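Long-range contact in D-alanyl-D-alanine carboxypeptidase (Penicillin binding protein) family protein (Francisella tularensis subsp. tularensis, PDB 6OSU), which probably trims the terminal D-alanine from peptidoglycan precursor peptides, as a penicillin-binding serine carboxypeptidase of the peptidase S11 family: residues A[339-351]-A[378-390]. Sequence-based numbering, arbitrary orientation.
Sequences PVTISADNIPNAK and QGIEFNPNLNAPI
P348 and A388, both in loops, share the one hydrogen bond of a contact whose strands meet through side chains alone: A388 N donates to P348 O at 3.1 Å, nearly straight at 165°. The P348 carbonyl belongs to the type II turn I347-A350, and the same oxygen also has a bent CA-H...O contact from N387. The P348 ring lies across the N387 side chain at about a right angle, with CG 3.7 Å from N387 CB, while its CD comes up against L386 O. Across from the last two residues of the turn, the methyl of A388 packs on the backbone of N349 and A350, its CB 3.7 Å from A350 CA. I347 reaches in from the start of the turn and meets I390 tip to tip, CD1 to CD1 at 3.7 Å.

Between the strands the apolar layer continues. V340 and I380 lie alongside with their tips pointing opposite ways, CG1 to CG1 at 3.6 Å; V340 CG1 gets there by standing anti to its backbone N (chi1 174°). I342 and F382 point at one another from the two strands, and I342 CD1 sits obliquely 3.5 Å from F382 CZ. I380 CG2 lies over one face of that ring, offset toward the rim.

Strands 340-343 and 378-382 are not paired; their axes come no closer than 9.2 Å and cross at -58°. They belong to the two outermost strands of the five-stranded antiparallel sheet in the PBP5-type C-terminal domain, so side chains from opposite ends of the strand order meet here, consistent with a strongly curved sheet. V340 and I342 make backbone hydrogen bonds to strand 355-359, and G379 to strand 395-403; L386 and I390 both rest on V396 of that latter strand.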
# COMPACT_ATOMS: atom_id res chain seq x y z
N PRO A 339 0.87 -32.54 -9.51
CA PRO A 339 -0.07 -33.65 -9.53
C PRO A 339 -0.44 -34.12 -8.13
O PRO A 339 0.36 -34.03 -7.19
CB PRO A 339 0.68 -34.75 -10.30
CG PRO A 339 1.82 -34.05 -10.99
CD PRO A 339 2.17 -32.90 -10.10
N VAL A 340 -1.67 -34.60 -8.00
CA VAL A 340 -2.16 -35.24 -6.78
C VAL A 340 -2.93 -36.48 -7.24
O VAL A 340 -4.06 -36.37 -7.72
CB VAL A 340 -3.05 -34.31 -5.95
CG1 VAL A 340 -3.66 -35.07 -4.78
CG2 VAL A 340 -2.25 -33.12 -5.43
N THR A 341 -2.32 -37.65 -7.07
CA THR A 341 -2.89 -38.90 -7.55
C THR A 341 -3.51 -39.68 -6.40
O THR A 341 -2.98 -39.70 -5.28
CB THR A 341 -1.81 -39.76 -8.22
OG1 THR A 341 -1.03 -38.94 -9.10
CG2 THR A 341 -2.44 -40.90 -9.02
N ILE A 342 -4.66 -40.32 -6.67
CA ILE A 342 -5.33 -41.18 -5.70
C ILE A 342 -5.87 -42.40 -6.45
O ILE A 342 -5.93 -42.44 -7.68
CB ILE A 342 -6.49 -40.48 -4.96
CG1 ILE A 342 -7.62 -40.15 -5.94
CG2 ILE A 342 -6.00 -39.23 -4.24
CD1 ILE A 342 -9.00 -40.45 -5.39
N SER A 343 -6.27 -43.41 -5.67
CA SER A 343 -6.87 -44.60 -6.25
C SER A 343 -8.28 -44.31 -6.73
O SER A 343 -9.08 -43.67 -6.04
CB SER A 343 -6.90 -45.74 -5.22
OG SER A 343 -7.55 -45.33 -4.04
N ALA A 344 -8.61 -44.79 -7.93
CA ALA A 344 -9.92 -44.57 -8.53
C ALA A 344 -10.91 -45.70 -8.24
O ALA A 344 -12.03 -45.67 -8.76
CB ALA A 344 -9.79 -44.39 -10.04
N ASP A 345 -10.53 -46.69 -7.43
CA ASP A 345 -11.43 -47.82 -7.19
C ASP A 345 -12.65 -47.40 -6.39
O ASP A 345 -13.74 -47.94 -6.60
CB ASP A 345 -10.69 -48.94 -6.48
CG ASP A 345 -9.36 -49.25 -7.11
OD1 ASP A 345 -8.58 -50.04 -6.53
OD2 ASP A 345 -9.08 -48.67 -8.19
N ASN A 346 -12.48 -46.45 -5.47
CA ASN A 346 -13.58 -46.11 -4.57
C ASN A 346 -14.65 -45.28 -5.26
O ASN A 346 -15.82 -45.32 -4.85
CB ASN A 346 -13.04 -45.36 -3.35
CG ASN A 346 -12.86 -46.26 -2.14
OD1 ASN A 346 -11.87 -46.98 -2.03
ND2 ASN A 346 -13.83 -46.23 -1.24
N ILE A 347 -14.30 -44.53 -6.30
CA ILE A 347 -15.31 -43.69 -6.96
C ILE A 347 -16.33 -44.60 -7.65
O ILE A 347 -15.95 -45.65 -8.19
CB ILE A 347 -14.64 -42.73 -7.95
CG1 ILE A 347 -15.09 -43.00 -9.39
CG2 ILE A 347 -13.11 -42.77 -7.81
CD1 ILE A 347 -14.27 -42.28 -10.44
N PRO A 348 -17.62 -44.27 -7.62
CA PRO A 348 -18.63 -45.21 -8.13
C PRO A 348 -18.52 -45.41 -9.63
O PRO A 348 -18.07 -44.53 -10.37
CB PRO A 348 -19.96 -44.55 -7.73
CG PRO A 348 -19.64 -43.13 -7.52
CD PRO A 348 -18.24 -43.10 -6.97
N ASN A 349 -18.93 -46.60 -10.07
CA ASN A 349 -18.98 -47.02 -11.47
C ASN A 349 -17.62 -47.07 -12.14
O ASN A 349 -17.55 -47.18 -13.36
CB ASN A 349 -19.89 -46.11 -12.31
CG ASN A 349 -21.36 -46.51 -12.22
OD1 ASN A 349 -21.71 -47.67 -12.41
ND2 ASN A 349 -22.22 -45.53 -11.96
N ALA A 350 -16.53 -47.03 -11.38
CA ALA A 350 -15.20 -46.94 -11.97
C ALA A 350 -14.55 -48.31 -12.14
O ALA A 350 -14.77 -49.24 -11.36
CB ALA A 350 -14.29 -46.06 -11.11
N LYS A 351 -13.71 -48.42 -13.18
CA LYS A 351 -12.92 -49.62 -13.38
C LYS A 351 -11.86 -49.72 -12.29
O LYS A 351 -11.34 -48.71 -11.83
CB LYS A 351 -12.26 -49.59 -14.76
CG LYS A 351 -12.21 -50.93 -15.48
CD LYS A 351 -12.68 -50.79 -16.92
CE LYS A 351 -11.75 -51.50 -17.89
NZ LYS A 351 -12.51 -52.28 -18.91
N GLN A 378 -2.69 -30.58 2.69
CA GLN A 378 -3.35 -30.59 1.39
C GLN A 378 -4.37 -31.71 1.32
O GLN A 378 -4.11 -32.84 1.75
CB GLN A 378 -2.33 -30.76 0.26
CG GLN A 378 -1.58 -29.51 -0.13
CD GLN A 378 -0.88 -29.65 -1.47
OE1 GLN A 378 -0.84 -30.73 -2.05
NE2 GLN A 378 -0.34 -28.54 -1.98
N GLY A 379 -5.53 -31.40 0.76
CA GLY A 379 -6.58 -32.40 0.60
C GLY A 379 -7.37 -32.15 -0.66
O GLY A 379 -7.51 -31.01 -1.11
N ILE A 380 -7.91 -33.23 -1.22
CA ILE A 380 -8.78 -33.16 -2.39
C ILE A 380 -10.20 -33.45 -1.93
O ILE A 380 -10.49 -34.55 -1.45
CB ILE A 380 -8.35 -34.14 -3.49
CG1 ILE A 380 -6.92 -33.85 -3.93
CG2 ILE A 380 -9.29 -34.05 -4.67
CD1 ILE A 380 -6.74 -32.46 -4.52
N GLU A 381 -11.08 -32.46 -2.05
CA GLU A 381 -12.50 -32.64 -1.79
C GLU A 381 -13.19 -32.88 -3.13
O GLU A 381 -13.36 -31.95 -3.92
CB GLU A 381 -13.11 -31.43 -1.08
CG GLU A 381 -14.63 -31.49 -1.04
CD GLU A 381 -15.26 -30.45 -0.13
OE1 GLU A 381 -14.69 -29.35 0.01
OE2 GLU A 381 -16.33 -30.74 0.44
N PHE A 382 -13.59 -34.12 -3.37
CA PHE A 382 -14.26 -34.44 -4.62
C PHE A 382 -15.73 -34.04 -4.57
O PHE A 382 -16.33 -33.90 -3.50
CB PHE A 382 -14.15 -35.93 -4.94
CG PHE A 382 -12.76 -36.38 -5.28
CD1 PHE A 382 -12.29 -36.29 -6.58
CD2 PHE A 382 -11.91 -36.88 -4.30
CE1 PHE A 382 -11.01 -36.70 -6.91
CE2 PHE A 382 -10.63 -37.30 -4.62
CZ PHE A 382 -10.18 -37.20 -5.93
N ASN A 383 -16.29 -33.84 -5.75
CA ASN A 383 -17.74 -33.73 -5.88
C ASN A 383 -18.35 -35.03 -5.38
O ASN A 383 -17.99 -36.11 -5.90
CB ASN A 383 -18.11 -33.46 -7.33
CG ASN A 383 -19.58 -33.13 -7.51
OD1 ASN A 383 -20.46 -33.90 -7.12
ND2 ASN A 383 -19.86 -31.97 -8.10
N PRO A 384 -19.23 -35.01 -4.38
CA PRO A 384 -19.76 -36.27 -3.83
C PRO A 384 -20.53 -37.09 -4.84
O PRO A 384 -20.69 -38.30 -4.64
CB PRO A 384 -20.66 -35.81 -2.68
CG PRO A 384 -21.00 -34.39 -3.00
CD PRO A 384 -19.80 -33.83 -3.71
N ASN A 385 -21.01 -36.48 -5.93
CA ASN A 385 -21.74 -37.19 -6.98
C ASN A 385 -20.86 -37.51 -8.18
O ASN A 385 -21.35 -37.57 -9.31
CB ASN A 385 -22.96 -36.37 -7.40
CG ASN A 385 -23.76 -35.87 -6.23
OD1 ASN A 385 -23.84 -34.66 -5.99
ND2 ASN A 385 -24.36 -36.78 -5.48
N LEU A 386 -19.57 -37.71 -7.95
CA LEU A 386 -18.63 -38.00 -9.03
C LEU A 386 -18.62 -39.50 -9.29
O LEU A 386 -18.31 -40.29 -8.39
CB LEU A 386 -17.23 -37.51 -8.67
CG LEU A 386 -16.18 -37.65 -9.77
CD1 LEU A 386 -16.55 -36.80 -10.97
CD2 LEU A 386 -14.80 -37.29 -9.25
N ASN A 387 -18.94 -39.89 -10.52
CA ASN A 387 -18.86 -41.28 -10.94
C ASN A 387 -18.24 -41.34 -12.33
O ASN A 387 -18.24 -40.36 -13.08
CB ASN A 387 -20.24 -41.96 -10.93
CG ASN A 387 -21.36 -41.01 -11.31
OD1 ASN A 387 -21.46 -40.58 -12.46
ND2 ASN A 387 -22.22 -40.69 -10.35
N ALA A 388 -17.71 -42.51 -12.66
CA ALA A 388 -17.13 -42.72 -13.98
C ALA A 388 -18.24 -42.77 -15.03
O ALA A 388 -19.35 -43.24 -14.75
CB ALA A 388 -16.31 -44.00 -14.00
N PRO A 389 -17.96 -42.31 -16.26
CA PRO A 389 -16.67 -41.83 -16.78
C PRO A 389 -16.33 -40.38 -16.44
O PRO A 389 -17.22 -39.56 -16.21
CB PRO A 389 -16.84 -41.99 -18.29
CG PRO A 389 -18.29 -41.75 -18.51
CD PRO A 389 -18.99 -42.33 -17.31
N ILE A 390 -15.03 -40.08 -16.42
CA ILE A 390 -14.51 -38.73 -16.25
C ILE A 390 -13.45 -38.50 -17.32
O ILE A 390 -12.61 -39.38 -17.56
CB ILE A 390 -13.90 -38.51 -14.85
CG1 ILE A 390 -14.91 -38.87 -13.75
CG2 ILE A 390 -13.40 -37.09 -14.69
CD1 ILE A 390 -14.28 -39.16 -12.42